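PDB 3HC1: metal-dependent phosphohydrolase, HDOD domain-containing from Geobacter sulfurreducens, which is of unknown function but binds two ferric ions and is probably a metal-dependent phosphohydrolase of the HDOD type. Local coordinates for residues A127-L132 against D238-L243; V234-E239 against L283-L288; R244-E249 against S290-I295; E135-L140 against P265-I270. All blocks are in the same frame, centred on the assembly; numbering follows the deposited sequence. Where two conformers were deposited one is given.

Contact 1. Residues A127-L132 against D238-L243; sequences ARIAKL and DEYCTL. With FE (Fe (III) ion), chain C.
I129 is the residue through which helix 116-136 reaches Y240 and C241 of helix 229-243, and its CA lies 8.2 Å from that of C241. With chi1 at -73°, CG1 lies beside the backbone N, and a nearly extended chi2 of 164° carries CD1 across to helix 229-243. There CD1 comes within 3.4 Å of C241 SG, a close apolar approach. The same methyl is 3.8 Å from Y240 CD1, meeting the ring obliquely, and the two side chains cross at about a right angle. Farther along, K131 points its ammonium group out of this interface, to a salt bridge with E96. On the facing helix the Y240 ring extends past the methyl, so that OH can hydrogen-bond to D289. The apolar patch lies close to the metal: C241 is about 4 Å from H122, side chain to side chain. One turn before T242, the carbonyl O of D238 takes two bonds, from T242 N at 2.9 Å and from T242 OG1 at 2.8 Å, the hydroxyl sitting 40° above the carbonyl plane. D238 points CB away from 127-132, and its OD1 binds iron at 2.2 Å. H122, H152, D153 and E249 bind the same ion, and the set H122, H152, D153 and D238 matches the H...HD...D signature of HD-domain metal sites.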
loop_
_atom_site.group_PDB
_atom_site.type_symbol
_atom_site.label_atom_id
_atom_site.label_comp_id
_atom_site.label_asym_id
_atom_site.label_seq_id
_atom_site.Cartn_x
_atom_site.Cartn_y
_atom_site.Cartn_z
ATOM N N ALA A 127 -3.476 0.642 -2.281
ATOM C CA ALA A 127 -4.126 1.270 -1.137
ATOM C C ALA A 127 -5.617 1.466 -1.440
ATOM O O ALA A 127 -6.499 1.097 -0.631
ATOM C CB ALA A 127 -3.474 2.627 -0.798
ATOM N N ARG A 128 -5.892 2.116 -2.568
ATOM C CA ARG A 128 -7.259 2.541 -2.899
ATOM C C ARG A 128 -8.189 1.381 -3.164
ATOM O O ARG A 128 -9.360 1.391 -2.740
ATOM C CB ARG A 128 -7.276 3.494 -4.080
ATOM C CG ARG A 128 -6.783 4.859 -3.744
ATOM C CD ARG A 128 -6.752 5.811 -4.943
ATOM N NE ARG A 128 -6.289 7.118 -4.530
ATOM C CZ ARG A 128 -6.175 8.189 -5.309
ATOM N NH1 ARG A 128 -6.501 8.152 -6.597
ATOM N NH2 ARG A 128 -5.755 9.323 -4.776
ATOM N N ILE A 129 -7.705 0.397 -3.913
ATOM C CA ILE A 129 -8.498 -0.794 -4.204
ATOM C C ILE A 129 -8.706 -1.625 -2.955
ATOM O O ILE A 129 -9.822 -2.121 -2.721
ATOM C CB ILE A 129 -7.876 -1.649 -5.360
ATOM C CG1 ILE A 129 -8.133 -0.875 -6.661
ATOM C CG2 ILE A 129 -8.509 -3.098 -5.402
ATOM C CD1 ILE A 129 -7.367 -1.265 -7.817
ATOM N N ALA A 130 -7.651 -1.795 -2.151
ATOM C CA ALA A 130 -7.807 -2.522 -0.898
ATOM C C ALA A 130 -8.857 -1.834 0.000
ATOM O O ALA A 130 -9.650 -2.526 0.631
ATOM C CB ALA A 130 -6.527 -2.662 -0.192
ATOM N N LYS A 131 -8.887 -0.510 0.003
ATOM C CA LYS A 131 -9.877 0.195 0.783
ATOM C C LYS A 131 -11.258 -0.057 0.228
ATOM O O LYS A 131 -12.162 -0.315 1.020
ATOM C CB LYS A 131 -9.624 1.672 0.903
ATOM C CG LYS A 131 -10.465 2.296 2.040
ATOM C CD LYS A 131 -10.324 3.788 2.105
ATOM C CE LYS A 131 -11.230 4.381 3.203
ATOM N NZ LYS A 131 -11.293 5.880 3.144
ATOM N N LEU A 132 -11.421 -0.001 -1.113
ATOM C CA LEU A 132 -12.734 -0.263 -1.738
ATOM C C LEU A 132 -13.280 -1.614 -1.273
ATOM O O LEU A 132 -14.479 -1.721 -0.905
ATOM C CB LEU A 132 -12.669 -0.222 -3.265
ATOM C CG LEU A 132 -12.458 1.134 -3.941
ATOM C CD1 LEU A 132 -12.018 0.934 -5.391
ATOM C CD2 LEU A 132 -13.714 2.025 -3.834
ATOM N N ASP A 238 -3.169 -6.249 -4.552
ATOM C CA ASP A 238 -1.900 -6.258 -5.227
ATOM C C ASP A 238 -1.971 -7.113 -6.492
ATOM O O ASP A 238 -1.570 -6.680 -7.578
ATOM C CB ASP A 238 -0.775 -6.751 -4.310
ATOM C CG ASP A 238 0.489 -6.979 -5.058
ATOM O OD1 ASP A 238 0.956 -6.008 -5.649
ATOM O OD2 ASP A 238 1.001 -8.113 -5.117
ATOM N N GLU A 239 -2.475 -8.334 -6.356
ATOM C CA GLU A 239 -2.644 -9.207 -7.506
ATOM C C GLU A 239 -3.570 -8.578 -8.585
ATOM O O GLU A 239 -3.261 -8.597 -9.787
ATOM C CB GLU A 239 -3.093 -10.619 -7.080
ATOM C CG GLU A 239 -2.975 -11.601 -8.245
ATOM C CD GLU A 239 -2.987 -13.028 -7.845
ATOM O OE1 GLU A 239 -3.431 -13.265 -6.733
ATOM O OE2 GLU A 239 -2.518 -13.900 -8.617
ATOM N N TYR A 240 -4.645 -7.937 -8.141
ATOM C CA TYR A 240 -5.568 -7.268 -9.029
ATOM C C TYR A 240 -4.853 -6.174 -9.829
ATOM O O TYR A 240 -4.910 -6.169 -11.061
ATOM C CB TYR A 240 -6.764 -6.659 -8.278
ATOM C CG TYR A 240 -7.699 -5.966 -9.219
ATOM C CD1 TYR A 240 -7.493 -4.641 -9.597
ATOM C CD2 TYR A 240 -8.758 -6.646 -9.788
ATOM C CE1 TYR A 240 -8.323 -4.046 -10.500
ATOM C CE2 TYR A 240 -9.577 -6.062 -10.688
ATOM C CZ TYR A 240 -9.385 -4.772 -11.039
ATOM O OH TYR A 240 -10.230 -4.225 -11.968
ATOM N N CYS A 241 -4.167 -5.270 -9.119
ATOM C CA CYS A 241 -3.414 -4.188 -9.733
ATOM C C CYS A 241 -2.363 -4.710 -10.702
ATOM O O CYS A 241 -2.237 -4.180 -11.790
ATOM C CB CYS A 241 -2.804 -3.305 -8.692
ATOM S SG CYS A 241 -4.064 -2.230 -7.918
ATOM N N THR A 242 -1.652 -5.779 -10.327
ATOM C CA THR A 242 -0.600 -6.346 -11.163
ATOM C C THR A 242 -1.197 -6.899 -12.438
ATOM O O THR A 242 -0.619 -6.748 -13.505
ATOM C CB THR A 242 0.185 -7.420 -10.399
ATOM O OG1 THR A 242 0.710 -6.807 -9.222
ATOM C CG2 THR A 242 1.359 -8.003 -11.238
ATOM N N LEU A 243 -2.355 -7.529 -12.317
ATOM C CA LEU A 243 -3.082 -8.092 -13.477
ATOM C C LEU A 243 -3.879 -7.076 -14.298
ATOM O O LEU A 243 -4.235 -7.391 -15.402
ATOM C CB LEU A 243 -3.986 -9.260 -13.061
ATOM C CG LEU A 243 -3.271 -10.567 -12.693
ATOM C CD1 LEU A 243 -4.256 -11.554 -11.984
ATOM C CD2 LEU A 243 -2.541 -11.234 -13.858
HETATM FE FE FE C . 2.808 -4.947 -4.929
HETATM O O HOH W 1 3.208 -6.625 -3.939
#

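Contact 2. Residues V234-E239 against L283-L288; sequences VAFADE and LIVAEL. With FE (Fe (III) ion), chain C.
Helix 229-243, which supplies an aspartate to the iron site, packs by another face against the long C-terminal helix 281-302, and F236 is the side chain that reaches V285 and L288 there. The backbones stay well apart, with 10.4 Å between the CA atoms of F236 and V285, so the phenyl ring has to span the gap. It does so with CG opposite the backbone N (chi1 178°), a torsion that carries the ring toward helix 281-302. L288 CD1 comes to the ring edge, near its plane, 4.0 Å from F236 CE1. V285 CG2 approaches obliquely instead, 4.1 Å from F236 CZ, and these two side chains cross at about a right angle. Thus two methyls from successive turns of helix 281-302 meet neighbouring carbons at the outer end of one ring. Other aromatic groups also meet it: H264 edge-to-face, and the W267 ring with its plane at about 55° to it. I133 of helix 116-136 and L261 of helix 257-263 also touch F236. No hydrogen bond crosses between 234-239 and 283-288, and E287 directs its carboxylate elsewhere, to a salt bridge with R136. With just carbon atoms meeting at 4.0 Å or a little more, the join rests on dispersion and burial, and probably depends on how the side chains fit.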
loop_
_atom_site.group_PDB
_atom_site.type_symbol
_atom_site.label_atom_id
_atom_site.label_comp_id
_atom_site.label_asym_id
_atom_site.label_seq_id
_atom_site.Cartn_x
_atom_site.Cartn_y
_atom_site.Cartn_z
ATOM N N VAL A 234 -5.246 -6.592 1.031
ATOM C CA VAL A 234 -4.079 -5.994 0.340
ATOM C C VAL A 234 -3.480 -7.023 -0.607
ATOM O O VAL A 234 -3.056 -6.651 -1.725
ATOM C CB VAL A 234 -3.047 -5.469 1.362
ATOM C CG1 VAL A 234 -1.621 -5.108 0.693
ATOM C CG2 VAL A 234 -3.644 -4.286 2.199
ATOM N N ALA A 235 -3.419 -8.301 -0.209
ATOM C CA ALA A 235 -2.894 -9.321 -1.152
ATOM C C ALA A 235 -3.752 -9.370 -2.384
ATOM O O ALA A 235 -3.205 -9.436 -3.493
ATOM C CB ALA A 235 -2.797 -10.756 -0.561
ATOM N N PHE A 236 -5.092 -9.369 -2.213
ATOM C CA PHE A 236 -5.985 -9.340 -3.384
ATOM C C PHE A 236 -5.752 -8.098 -4.234
ATOM O O PHE A 236 -5.575 -8.179 -5.471
ATOM C CB PHE A 236 -7.482 -9.487 -3.028
ATOM C CG PHE A 236 -8.373 -9.401 -4.204
ATOM C CD1 PHE A 236 -8.759 -8.182 -4.698
ATOM C CD2 PHE A 236 -8.730 -10.553 -4.895
ATOM C CE1 PHE A 236 -9.515 -8.085 -5.815
ATOM C CE2 PHE A 236 -9.496 -10.462 -6.021
ATOM C CZ PHE A 236 -9.888 -9.239 -6.483
ATOM N N ALA A 237 -5.732 -6.943 -3.583
ATOM C CA ALA A 237 -5.534 -5.682 -4.297
ATOM C C ALA A 237 -4.215 -5.644 -5.085
ATOM O O ALA A 237 -4.168 -5.105 -6.196
ATOM C CB ALA A 237 -5.678 -4.467 -3.358
ATOM N N ASP A 238 -3.169 -6.249 -4.552
ATOM C CA ASP A 238 -1.900 -6.258 -5.227
ATOM C C ASP A 238 -1.971 -7.113 -6.492
ATOM O O ASP A 238 -1.570 -6.680 -7.578
ATOM C CB ASP A 238 -0.775 -6.751 -4.310
ATOM C CG ASP A 238 0.489 -6.979 -5.058
ATOM O OD1 ASP A 238 0.956 -6.008 -5.649
ATOM O OD2 ASP A 238 1.001 -8.113 -5.117
ATOM N N GLU A 239 -2.475 -8.334 -6.356
ATOM C CA GLU A 239 -2.644 -9.207 -7.506
ATOM C C GLU A 239 -3.570 -8.578 -8.585
ATOM O O GLU A 239 -3.261 -8.597 -9.787
ATOM C CB GLU A 239 -3.093 -10.619 -7.080
ATOM C CG GLU A 239 -2.975 -11.601 -8.245
ATOM C CD GLU A 239 -2.987 -13.028 -7.845
ATOM O OE1 GLU A 239 -3.431 -13.265 -6.733
ATOM O OE2 GLU A 239 -2.518 -13.900 -8.617
ATOM N N LEU A 283 -19.587 -9.595 -7.960
ATOM C CA LEU A 283 -19.986 -8.195 -8.216
ATOM C C LEU A 283 -18.877 -7.201 -7.856
ATOM O O LEU A 283 -18.723 -6.184 -8.526
ATOM C CB LEU A 283 -21.263 -7.853 -7.465
ATOM C CG LEU A 283 -22.450 -8.741 -7.878
ATOM C CD1 LEU A 283 -23.680 -8.476 -6.969
ATOM C CD2 LEU A 283 -22.803 -8.581 -9.374
ATOM N N ILE A 284 -18.106 -7.498 -6.813
ATOM C CA ILE A 284 -16.960 -6.651 -6.460
ATOM C C ILE A 284 -15.897 -6.666 -7.568
ATOM O O ILE A 284 -15.421 -5.620 -7.955
ATOM C CB ILE A 284 -16.282 -7.025 -5.113
ATOM C CG1 ILE A 284 -17.285 -6.964 -3.940
ATOM C CG2 ILE A 284 -15.041 -6.090 -4.825
ATOM C CD1 ILE A 284 -16.762 -7.574 -2.659
ATOM N N VAL A 285 -15.514 -7.844 -8.058
ATOM C CA VAL A 285 -14.558 -7.911 -9.150
ATOM C C VAL A 285 -15.108 -7.149 -10.364
ATOM O O VAL A 285 -14.397 -6.363 -10.985
ATOM C CB VAL A 285 -14.207 -9.348 -9.548
ATOM C CG1 VAL A 285 -13.342 -9.333 -10.868
ATOM C CG2 VAL A 285 -13.452 -10.008 -8.441
ATOM N N ALA A 286 -16.398 -7.360 -10.669
ATOM C CA ALA A 286 -17.026 -6.661 -11.779
ATOM C C ALA A 286 -16.962 -5.164 -11.645
ATOM O O ALA A 286 -16.627 -4.451 -12.651
ATOM C CB ALA A 286 -18.448 -7.126 -12.007
ATOM N N GLU A 287 -17.244 -4.676 -10.435
ATOM C CA GLU A 287 -17.161 -3.233 -10.139
ATOM C C GLU A 287 -15.757 -2.668 -10.337
ATOM O O GLU A 287 -15.570 -1.578 -10.920
ATOM C CB GLU A 287 -17.634 -2.936 -8.709
ATOM C CG GLU A 287 -17.612 -1.459 -8.392
ATOM C CD GLU A 287 -17.895 -1.140 -6.942
ATOM O OE1 GLU A 287 -18.273 -2.041 -6.153
ATOM O OE2 GLU A 287 -17.778 0.046 -6.606
ATOM N N LEU A 288 -14.768 -3.368 -9.787
ATOM C CA LEU A 288 -13.361 -2.953 -9.966
ATOM C C LEU A 288 -13.012 -2.834 -11.452
ATOM O O LEU A 288 -12.486 -1.809 -11.919
ATOM C CB LEU A 288 -12.424 -3.932 -9.246
ATOM C CG LEU A 288 -12.508 -3.828 -7.693
ATOM C CD1 LEU A 288 -11.686 -4.947 -7.092
ATOM C CD2 LEU A 288 -12.108 -2.443 -7.137
HETATM FE FE FE C . 2.808 -4.947 -4.929
HETATM O O HOH W 1 3.208 -6.625 -3.939
#

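Contact 3. Residues R244-E249 against S290-I295; sequences RRLGFE and SSIVEI. With FE (Fe (III) ion), chain C; FE (Fe (III) ion), chain B.
The loop that carries E249, one of the ligands shared by the two irons, starts against helix 281-302, where R244 and L246 meet I292 and I295. I292 touches both loop residues with one branch: its CG1 lies 4.0 Å from R244 CB, and its CD1 lies 4.1 Å from L246 CD2. A chi1 of -169° places I292 CG1 opposite the backbone N, directing that branch at the loop. L246 CD2 also reaches I295 CG2, at 4.3 Å, so one leucine methyl touches isoleucines on successive turns. The guanidinium of R244 leads away from this apolar patch to a salt bridge with D289. L246 also serves the HD-domain metal centre: its carbonyl O accepts a hydrogen bond from H122 ND1, a second-shell bond that probably helps orient the NE2 on iron. Three residues on, E249 joins the two ions, with OE1 2.2 Å from the chain C iron and OE2 2.2 Å from the chain B iron. Water 1 bridges the same pair, 2.0 Å from the chain C iron. The F248 ring lies against the stem of this ligand, E249 CG sitting 3.4 Å above one face and offset toward the rim.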
loop_
_atom_site.group_PDB
_atom_site.type_symbol
_atom_site.label_atom_id
_atom_site.label_comp_id
_atom_site.label_asym_id
_atom_site.label_seq_id
_atom_site.Cartn_x
_atom_site.Cartn_y
_atom_site.Cartn_z
ATOM N N ARG A 244 -4.132 -5.882 -13.797
ATOM C CA ARG A 244 -4.912 -4.864 -14.501
ATOM C C ARG A 244 -4.125 -3.579 -14.756
ATOM O O ARG A 244 -4.642 -2.475 -14.595
ATOM C CB ARG A 244 -6.176 -4.544 -13.691
ATOM C CG ARG A 244 -7.142 -5.702 -13.530
ATOM C CD ARG A 244 -7.673 -6.216 -14.830
ATOM N NE ARG A 244 -8.904 -7.002 -14.687
ATOM C CZ ARG A 244 -9.289 -7.997 -15.502
ATOM N NH1 ARG A 244 -8.555 -8.363 -16.514
ATOM N NH2 ARG A 244 -10.425 -8.643 -15.297
ATOM N N ARG A 245 -2.858 -3.731 -15.112
ATOM C CA ARG A 245 -2.012 -2.669 -15.634
ATOM C C ARG A 245 -1.742 -1.569 -14.607
ATOM O O ARG A 245 -1.569 -0.425 -14.986
ATOM C CB ARG A 245 -2.580 -2.038 -16.926
ATOM C CG ARG A 245 -2.977 -3.025 -18.077
ATOM C CD ARG A 245 -3.609 -2.253 -19.252
ATOM N NE ARG A 245 -3.436 -2.957 -20.523
ATOM C CZ ARG A 245 -4.394 -3.589 -21.201
ATOM N NH1 ARG A 245 -5.653 -3.645 -20.753
ATOM N NH2 ARG A 245 -4.089 -4.178 -22.355
ATOM N N LEU A 246 -1.708 -1.920 -13.318
ATOM C CA LEU A 246 -1.388 -0.943 -12.279
ATOM C C LEU A 246 -0.268 -1.532 -11.381
ATOM O O LEU A 246 -0.362 -1.559 -10.163
ATOM C CB LEU A 246 -2.659 -0.563 -11.522
ATOM C CG LEU A 246 -2.694 0.595 -10.497
ATOM C CD1 LEU A 246 -1.938 1.792 -11.031
ATOM C CD2 LEU A 246 -4.141 0.900 -10.150
ATOM N N GLY A 247 0.759 -2.073 -12.021
ATOM C CA GLY A 247 1.849 -2.730 -11.310
ATOM C C GLY A 247 3.097 -2.977 -12.114
ATOM O O GLY A 247 3.254 -2.505 -13.282
ATOM N N PHE A 248 4.022 -3.684 -11.493
ATOM C CA PHE A 248 5.333 -3.897 -12.133
ATOM C C PHE A 248 5.974 -5.195 -11.736
ATOM O O PHE A 248 7.017 -5.523 -12.253
ATOM C CB PHE A 248 6.305 -2.733 -11.753
ATOM C CG PHE A 248 6.630 -2.678 -10.268
ATOM C CD1 PHE A 248 5.756 -2.084 -9.398
ATOM C CD2 PHE A 248 7.792 -3.291 -9.755
ATOM C CE1 PHE A 248 6.013 -2.068 -7.990
ATOM C CE2 PHE A 248 8.062 -3.280 -8.387
ATOM C CZ PHE A 248 7.176 -2.668 -7.501
ATOM N N GLU A 249 5.443 -5.885 -10.717
ATOM C CA GLU A 249 6.184 -6.968 -10.109
ATOM C C GLU A 249 6.086 -8.245 -10.909
ATOM O O GLU A 249 6.810 -9.178 -10.634
ATOM C CB GLU A 249 5.707 -7.194 -8.661
ATOM C CG GLU A 249 6.040 -6.022 -7.739
ATOM C CD GLU A 249 5.169 -6.039 -6.534
ATOM O OE1 GLU A 249 3.999 -5.696 -6.673
ATOM O OE2 GLU A 249 5.645 -6.453 -5.469
ATOM N N SER A 290 -14.957 -2.494 -13.963
ATOM C CA SER A 290 -15.677 -1.379 -14.588
ATOM C C SER A 290 -15.052 -0.006 -14.274
ATOM O O SER A 290 -15.266 0.958 -14.994
ATOM C CB SER A 290 -17.159 -1.382 -14.188
ATOM O OG SER A 290 -17.361 -0.753 -12.932
ATOM N N SER A 291 -14.282 0.107 -13.206
ATOM C CA SER A 291 -13.724 1.429 -12.862
ATOM C C SER A 291 -12.191 1.562 -12.857
ATOM O O SER A 291 -11.640 2.667 -12.562
ATOM C CB SER A 291 -14.314 1.884 -11.521
ATOM O OG SER A 291 -14.021 0.929 -10.555
ATOM N N ILE A 292 -11.493 0.491 -13.237
ATOM C CA ILE A 292 -10.032 0.485 -13.149
ATOM C C ILE A 292 -9.354 1.475 -14.117
ATOM O O ILE A 292 -8.365 2.049 -13.767
ATOM C CB ILE A 292 -9.455 -0.952 -13.298
ATOM C CG1 ILE A 292 -7.977 -1.011 -12.955
ATOM C CG2 ILE A 292 -9.720 -1.515 -14.678
ATOM C CD1 ILE A 292 -7.619 -0.623 -11.579
ATOM N N VAL A 293 -9.911 1.727 -15.297
ATOM C CA VAL A 293 -9.353 2.764 -16.151
ATOM C C VAL A 293 -9.381 4.129 -15.429
ATOM O O VAL A 293 -8.371 4.867 -15.367
ATOM C CB VAL A 293 -10.085 2.799 -17.516
ATOM C CG1 VAL A 293 -9.761 4.100 -18.328
ATOM C CG2 VAL A 293 -9.687 1.541 -18.279
ATOM N N GLU A 294 -10.540 4.452 -14.887
ATOM C CA GLU A 294 -10.694 5.663 -14.073
ATOM C C GLU A 294 -9.795 5.676 -12.836
ATOM O O GLU A 294 -9.152 6.702 -12.535
ATOM C CB GLU A 294 -12.138 5.838 -13.675
ATOM C CG GLU A 294 -12.969 6.300 -14.837
ATOM C CD GLU A 294 -14.431 5.970 -14.697
ATOM O OE1 GLU A 294 -14.776 4.765 -14.543
ATOM O OE2 GLU A 294 -15.239 6.927 -14.776
ATOM N N ILE A 295 -9.679 4.543 -12.165
ATOM C CA ILE A 295 -8.818 4.467 -10.945
ATOM C C ILE A 295 -7.357 4.764 -11.339
ATOM O O ILE A 295 -6.687 5.629 -10.753
ATOM C CB ILE A 295 -8.940 3.102 -10.238
ATOM C CG1 ILE A 295 -10.298 2.957 -9.543
ATOM C CG2 ILE A 295 -7.819 2.907 -9.216
ATOM C CD1 ILE A 295 -10.685 1.487 -9.287
HETATM FE FE FE C . 2.808 -4.947 -4.929
HETATM FE FE FE B . 4.990 -6.891 -3.364
HETATM O O HOH W 1 3.208 -6.625 -3.939
#

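Contact 4. Residues E135-L140 against P265-I270; sequences ERTGFL and PSWGVI
The hydroxyl of T137 is held by the last turn of helix 116-136: OG1 hydrogen-bonds to the carbonyl O of I133 and has a weaker bond to that of A134. A chi1 of 61° makes this possible, setting OG1 between the backbone N and the carbonyl carbon. CB and CG2 face helix 266-273 along with it. T137 CB lies 4.1 Å from I270 CG2, with the two side chains crossing at about a right angle, and the hydroxyl oxygen OG1 is itself 4.2 Å from that methyl. T137 CG2 approaches the W267 indole at its edge, near the ring plane, 4.3 Å from CZ3. The indole reaches forward from a backbone set farther off, and at its other end NE1 hydrogen-bonds to the carbonyl O of L261. I284 of helix 281-302 and M233 of helix 229-243 also touch T137, which is buried. Just beyond, G138 has a positive phi of 77°, with two bonds back into the last turn; one is G138 N to E135 O at 3.2 Å. The contact is therefore helix-end packing, far from the irons: T137, just before the glycine of the Schellman motif that ends helix 116-136, packs on the short helix 266-273 of this all-helical protein.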
loop_
_atom_site.group_PDB
_atom_site.type_symbol
_atom_site.label_atom_id
_atom_site.label_comp_id
_atom_site.label_asym_id
_atom_site.label_seq_id
_atom_site.Cartn_x
_atom_site.Cartn_y
_atom_site.Cartn_z
ATOM N N GLU A 135 -14.528 -1.502 2.325
ATOM C CA GLU A 135 -15.858 -0.907 2.306
ATOM C C GLU A 135 -16.940 -1.880 1.837
ATOM O O GLU A 135 -17.966 -2.035 2.509
ATOM C CB GLU A 135 -15.836 0.395 1.479
ATOM C CG GLU A 135 -14.938 1.466 2.144
ATOM C CD GLU A 135 -14.646 2.685 1.266
ATOM O OE1 GLU A 135 -14.727 2.604 0.026
ATOM O OE2 GLU A 135 -14.331 3.735 1.851
ATOM N N ARG A 136 -16.700 -2.587 0.730
ATOM C CA ARG A 136 -17.713 -3.497 0.191
ATOM C C ARG A 136 -17.961 -4.740 1.025
ATOM O O ARG A 136 -19.013 -5.382 0.893
ATOM C CB ARG A 136 -17.376 -3.953 -1.245
ATOM C CG ARG A 136 -17.311 -2.854 -2.258
ATOM C CD ARG A 136 -18.622 -2.132 -2.484
ATOM N NE ARG A 136 -18.368 -1.024 -3.395
ATOM C CZ ARG A 136 -17.939 0.188 -3.049
ATOM N NH1 ARG A 136 -17.768 0.531 -1.775
ATOM N NH2 ARG A 136 -17.686 1.080 -3.999
ATOM N N THR A 137 -17.025 -5.090 1.892
ATOM C CA THR A 137 -17.161 -6.295 2.694
ATOM C C THR A 137 -17.539 -5.936 4.129
ATOM O O THR A 137 -17.610 -6.809 4.988
ATOM C CB THR A 137 -15.860 -7.126 2.637
ATOM O OG1 THR A 137 -14.754 -6.360 3.167
ATOM C CG2 THR A 137 -15.564 -7.602 1.188
ATOM N N GLY A 138 -17.735 -4.647 4.390
ATOM C CA GLY A 138 -18.171 -4.145 5.705
ATOM C C GLY A 138 -17.099 -4.102 6.777
ATOM O O GLY A 138 -17.418 -4.100 7.984
ATOM N N PHE A 139 -15.828 -4.043 6.369
ATOM C CA PHE A 139 -14.738 -4.002 7.336
ATOM C C PHE A 139 -14.808 -2.644 8.062
ATOM O O PHE A 139 -14.938 -1.598 7.436
ATOM C CB PHE A 139 -13.380 -4.225 6.648
ATOM C CG PHE A 139 -12.252 -4.338 7.590
ATOM C CD1 PHE A 139 -12.012 -5.523 8.259
ATOM C CD2 PHE A 139 -11.438 -3.256 7.863
ATOM C CE1 PHE A 139 -10.955 -5.624 9.162
ATOM C CE2 PHE A 139 -10.393 -3.349 8.775
ATOM C CZ PHE A 139 -10.150 -4.541 9.418
ATOM N N LEU A 140 -14.804 -2.670 9.389
ATOM C CA LEU A 140 -15.108 -1.469 10.202
ATOM C C LEU A 140 -14.135 -0.251 10.172
ATOM O O LEU A 140 -14.543 0.913 10.365
ATOM C CB LEU A 140 -15.381 -1.899 11.673
ATOM C CG LEU A 140 -16.783 -2.502 11.885
ATOM C CD1 LEU A 140 -17.124 -2.737 13.398
ATOM C CD2 LEU A 140 -17.869 -1.627 11.246
ATOM N N PRO A 265 -8.025 -16.779 -3.057
ATOM C CA PRO A 265 -8.134 -17.267 -1.677
ATOM C C PRO A 265 -8.451 -16.207 -0.620
ATOM O O PRO A 265 -8.902 -16.557 0.484
ATOM C CB PRO A 265 -6.753 -17.903 -1.419
ATOM C CG PRO A 265 -5.874 -17.447 -2.495
ATOM C CD PRO A 265 -6.740 -17.176 -3.669
ATOM N N SER A 266 -8.231 -14.936 -0.940
ATOM C CA SER A 266 -8.507 -13.873 0.009
ATOM C C SER A 266 -9.989 -13.810 0.374
ATOM O O SER A 266 -10.306 -13.425 1.476
ATOM C CB SER A 266 -8.077 -12.512 -0.506
ATOM O OG SER A 266 -6.688 -12.362 -0.468
ATOM N N TRP A 267 -10.875 -14.171 -0.552
ATOM C CA TRP A 267 -12.307 -14.038 -0.317
ATOM C C TRP A 267 -12.726 -14.923 0.847
ATOM O O TRP A 267 -13.406 -14.453 1.719
ATOM C CB TRP A 267 -13.151 -14.325 -1.566
ATOM C CG TRP A 267 -12.889 -13.413 -2.646
ATOM C CD1 TRP A 267 -12.412 -13.729 -3.882
ATOM C CD2 TRP A 267 -13.008 -11.989 -2.609
ATOM N NE1 TRP A 267 -12.253 -12.586 -4.629
ATOM C CE2 TRP A 267 -12.621 -11.505 -3.870
ATOM C CE3 TRP A 267 -13.485 -11.077 -1.652
ATOM C CZ2 TRP A 267 -12.656 -10.133 -4.198
ATOM C CZ3 TRP A 267 -13.492 -9.734 -1.952
ATOM C CH2 TRP A 267 -13.076 -9.261 -3.216
ATOM N N GLY A 268 -12.288 -16.190 0.868
ATOM C CA GLY A 268 -12.481 -17.054 2.017
ATOM C C GLY A 268 -11.847 -16.549 3.319
ATOM O O GLY A 268 -12.424 -16.699 4.407
ATOM N N VAL A 269 -10.688 -15.910 3.227
ATOM C CA VAL A 269 -9.998 -15.426 4.425
ATOM C C VAL A 269 -10.782 -14.274 5.056
ATOM O O VAL A 269 -10.977 -14.220 6.313
ATOM C CB VAL A 269 -8.514 -15.086 4.101
ATOM C CG1 VAL A 269 -7.826 -14.351 5.266
ATOM C CG2 VAL A 269 -7.783 -16.415 3.794
ATOM N N ILE A 270 -11.320 -13.419 4.191
ATOM C CA ILE A 270 -12.153 -12.286 4.619
ATOM C C ILE A 270 -13.414 -12.836 5.295
ATOM O O ILE A 270 -13.720 -12.394 6.397
ATOM C CB ILE A 270 -12.507 -11.340 3.454
ATOM C CG1 ILE A 270 -11.249 -10.667 2.947
ATOM C CG2 ILE A 270 -13.535 -10.267 3.888
ATOM C CD1 ILE A 270 -11.377 -9.955 1.618
#

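How the contacts relate
From the N terminus, helix 116-136 comes first, giving 127-132 to contact 1 and its end, 135-140, to contact 4. Contact 1 closes a loop of 105 residues on helix 229-243, and contact 4 a longer one on helix 266-273. Contact 2 starts on helix 229-243, sharing D238 and E239 with contact 1, while contact 3 starts in the loop that follows; both close on helix 281-302. Contacts 1 and 3 are in series, contact 4 crosses the other three, and contact 2 crosses contact 3. Packing of A130 N on A237 CB joins contacts 1 and 2, an R136–E287 salt bridge joins contacts 2 and 4, and one iron joins contacts 1, 2 and 3.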